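Local coordinates for protein metallo-beta-lactamase 1 (PDB 5MMD) that probably hydrolyses beta-lactam antibiotics to substituted beta-amino acids as a zinc-dependent class B enzyme of the periplasm, at residues K44-D49 / F124-G129. Residues are numbered along the deposited sequence; the frame is centred on the assembly and turned at random.
Sequences KAFIID and FSLMDG
Phe46 reaches out from strand 44-48 and meets Leu126 at the far end of its ring and Met127 at its own CB. Leu126 packs on the ring: its CD1 methyl lies 3.7 Å from Phe46 CZ and 3.8 Å from CE1, while its other methyl, CD2, stays a little farther off. The two side chains cross at about a right angle, and the methyl comes to the ring obliquely. With CG anti to the backbone N (chi1 -152°), the phenyl group is carried out from the strand to the leucine.

The thioether of Met127 makes the other part. Met127 SD sits 3.9 Å from Phe46 CB, with its CE methyl equally close to that carbon. Measured to the ring centroid, SD is 5.4 Å away and 73° off the ring normal, an oblique Met-aromatic contact. The same sulfur lies 3.9 Å from Lys44 O and near Lys44 CB, so the thioether bridges Lys44 and Phe46 on one side of the strand. A bend at the last torsion (chi3 53°) keeps CE level with SD, both touching Phe46 CB.

No hydrogen bond joins the segments. Past Leu126 the chain turns, with a weak hydrogen bond from Gly129 N to Leu126 O, and leads into strand 131-134. Leu131 of that strand also touches Phe46, and Ile75 of strand 70-75 touches both Phe46 and Leu126. The contact thus joins an inner strand of the seven-stranded sheet to the end of edge strand 123-126 of the five-stranded one and the following turn, side-chain packing characteristic of the alpha-beta/beta-alpha sandwich of metallo-beta-lactamases.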
ATOM      1  N   LYS A  44      -0.182   9.022 -17.738  1.00 20.56           N
ATOM      2  CA  LYS A  44       0.131   9.489 -16.382  1.00 19.68           C
ATOM      3  C   LYS A  44       0.353   8.331 -15.428  1.00 17.68           C
ATOM      4  O   LYS A  44      -0.428   7.385 -15.415  1.00 17.47           O
ATOM      5  CB  LYS A  44      -0.984  10.371 -15.843  1.00 20.34           C
ATOM      6  CG  LYS A  44      -1.375  11.498 -16.822  1.00 22.92           C
ATOM      7  CD  LYS A  44      -2.688  12.180 -16.457  0.31 23.77           C
ATOM      8  CE  LYS A  44      -3.066  13.268 -17.471  1.00 27.48           C
ATOM      9  NZ  LYS A  44      -3.548  12.792 -18.820  1.00 29.35           N
ATOM     10  N   ALA A  45       1.371   8.460 -14.579  1.00 16.65           N
ATOM     11  CA  ALA A  45       1.730   7.416 -13.601  1.00 15.64           C
ATOM     12  C   ALA A  45       1.394   7.816 -12.169  1.00 16.66           C
ATOM     13  O   ALA A  45       1.710   8.942 -11.739  1.00 17.79           O
ATOM     14  CB  ALA A  45       3.195   7.093 -13.683  1.00 14.99           C
ATOM     15  N   PHE A  46       0.742   6.920 -11.441  1.00 15.07           N
ATOM     16  CA  PHE A  46       0.435   7.201 -10.043  1.00 14.25           C
ATOM     17  C   PHE A  46       1.129   6.148  -9.197  1.00 12.94           C
ATOM     18  O   PHE A  46       1.041   4.954  -9.503  1.00 13.00           O
ATOM     19  CB  PHE A  46      -1.065   7.197  -9.786  1.00 14.15           C
ATOM     20  CG  PHE A  46      -1.455   8.080  -8.635  1.00 14.98           C
ATOM     21  CD1 PHE A  46      -1.356   7.629  -7.356  1.00 14.63           C
ATOM     22  CD2 PHE A  46      -1.871   9.375  -8.851  1.00 17.35           C
ATOM     23  CE1 PHE A  46      -1.702   8.457  -6.268  1.00 15.61           C
ATOM     24  CE2 PHE A  46      -2.217  10.202  -7.778  1.00 17.45           C
ATOM     25  CZ  PHE A  46      -2.106   9.723  -6.492  1.00 15.83           C
ATOM     26  N   ILE A  47       1.871   6.586  -8.186  1.00 12.11           N
ATOM     27  CA  ILE A  47       2.526   5.651  -7.253  1.00 11.24           C
ATOM     28  C   ILE A  47       1.632   5.295  -6.081  1.00 11.61           C
ATOM     29  O   ILE A  47       1.136   6.185  -5.366  1.00 11.98           O
ATOM     30  CB  ILE A  47       3.801   6.225  -6.707  1.00 11.60           C
ATOM     31  CG1 ILE A  47       4.772   6.454  -7.829  1.00 12.45           C
ATOM     32  CG2 ILE A  47       4.448   5.263  -5.695  1.00  9.89           C
ATOM     33  CD1 ILE A  47       5.861   7.448  -7.499  1.00 12.94           C
ATOM     34  N   ILE A  48       1.389   4.006  -5.907  1.00 10.37           N
ATOM     35  CA  ILE A  48       0.723   3.488  -4.710  1.00 10.65           C
ATOM     36  C   ILE A  48       1.782   2.895  -3.753  1.00  9.58           C
ATOM     37  O   ILE A  48       2.303   1.801  -3.978  1.00  9.79           O
ATOM     38  CB  ILE A  48      -0.331   2.434  -5.037  1.00 11.04           C
ATOM     39  CG1 ILE A  48      -1.379   3.011  -6.003  1.00 12.61           C
ATOM     40  CG2 ILE A  48      -0.974   1.915  -3.740  1.00 10.50           C
ATOM     41  CD1 ILE A  48      -2.466   1.967  -6.451  1.00 12.83           C
ATOM     42  N   ASP A  49       2.043   3.686  -2.715  1.00 10.07           N
ATOM     43  CA  ASP A  49       3.049   3.484  -1.642  1.00 10.39           C
ATOM     44  C   ASP A  49       4.454   3.732  -2.148  1.00 10.78           C
ATOM     45  O   ASP A  49       4.824   3.289  -3.239  1.00 10.65           O
ATOM     46  CB  ASP A  49       2.905   2.103  -1.013  1.00 10.13           C
ATOM     47  CG  ASP A  49       1.751   2.062  -0.055  1.00 11.12           C
ATOM     48  OD1 ASP A  49       1.309   3.160   0.312  1.00 11.82           O
ATOM     49  OD2 ASP A  49       1.262   0.977   0.297  1.00 12.22           O
ATOM     50  N   PHE A 124     -12.428   7.827  -1.433  1.00 22.36           N
ATOM     51  CA  PHE A 124     -11.718   8.905  -2.082  1.00 22.71           C
ATOM     52  C   PHE A 124     -11.371   8.341  -3.439  1.00 20.68           C
ATOM     53  O   PHE A 124     -11.231   7.121  -3.588  1.00 20.42           O
ATOM     54  CB  PHE A 124     -10.469   9.285  -1.284  1.00 22.84           C
ATOM     55  CG  PHE A 124      -9.782  10.540  -1.750  1.00 24.35           C
ATOM     56  CD1 PHE A 124     -10.434  11.769  -1.697  1.00 25.96           C
ATOM     57  CD2 PHE A 124      -8.451  10.509  -2.175  1.00 23.76           C
ATOM     58  CE1 PHE A 124      -9.806  12.962  -2.102  1.00 27.01           C
ATOM     59  CE2 PHE A 124      -7.814  11.713  -2.595  1.00 24.26           C
ATOM     60  CZ  PHE A 124      -8.504  12.932  -2.541  1.00 25.69           C
ATOM     61  N   SER A 125     -11.214   9.212  -4.418  1.00 21.30           N
ATOM     62  CA  SER A 125     -10.796   8.758  -5.732  1.00 21.02           C
ATOM     63  C   SER A 125      -9.707   9.681  -6.253  1.00 20.85           C
ATOM     64  O   SER A 125      -9.651  10.861  -5.908  1.00 22.24           O
ATOM     65  CB  SER A 125     -11.987   8.693  -6.685  1.00 22.82           C
ATOM     66  OG  SER A 125     -12.112   9.898  -7.366  1.00 25.52           O
ATOM     67  N   LEU A 126      -8.807   9.103  -7.027  1.00 18.54           N
ATOM     68  CA  LEU A 126      -7.649   9.786  -7.562  1.00 18.67           C
ATOM     69  C   LEU A 126      -7.521   9.523  -9.060  1.00 19.22           C
ATOM     70  O   LEU A 126      -8.074   8.568  -9.588  1.00 19.10           O
ATOM     71  CB  LEU A 126      -6.374   9.303  -6.869  1.00 17.87           C
ATOM     72  CG  LEU A 126      -6.229   9.542  -5.360  1.00 16.96           C
ATOM     73  CD1 LEU A 126      -5.166   8.651  -4.787  1.00 16.53           C
ATOM     74  CD2 LEU A 126      -5.846  10.941  -5.147  1.00 18.28           C
ATOM     75  N   MET A 127      -6.745  10.369  -9.713  1.00 20.00           N
ATOM     76  CA  MET A 127      -6.468  10.261 -11.130  1.00 20.78           C
ATOM     77  C   MET A 127      -7.769  10.048 -11.961  1.00 21.98           C
ATOM     78  O   MET A 127      -7.923   9.056 -12.671  1.00 22.11           O
ATOM     79  CB  MET A 127      -5.436   9.142 -11.378  1.00 20.64           C
ATOM     80  CG  MET A 127      -4.608   9.436 -12.631  1.00 22.70           C
ATOM     81  SD  MET A 127      -3.071   8.520 -12.821  1.00 28.25           S
ATOM     82  CE  MET A 127      -3.722   6.869 -12.634  1.00 21.09           C
ATOM     83  N   ASP A 128      -8.701  10.983 -11.824  1.00 23.37           N
ATOM     84  CA  ASP A 128      -9.987  10.952 -12.557  1.00 24.93           C
ATOM     85  C   ASP A 128     -10.726   9.642 -12.350  1.00 24.38           C
ATOM     86  O   ASP A 128     -11.365   9.091 -13.285  1.00 25.15           O
ATOM     87  CB  ASP A 128      -9.782  11.170 -14.038  1.00 26.33           C
ATOM     88  CG  ASP A 128      -9.122  12.484 -14.350  1.00 27.48           C
ATOM     89  OD1 ASP A 128      -9.269  13.445 -13.578  1.00 27.95           O
ATOM     90  OD2 ASP A 128      -8.478  12.574 -15.410  1.00 28.41           O
ATOM     91  N   GLY A 129     -10.640   9.156 -11.118  1.00 22.68           N
ATOM     92  CA  GLY A 129     -11.405   8.006 -10.688  1.00 22.14           C
ATOM     93  C   GLY A 129     -10.766   6.697 -11.127  1.00 20.99           C
ATOM     94  O   GLY A 129     -11.303   5.627 -10.882  1.00 20.86           O
TER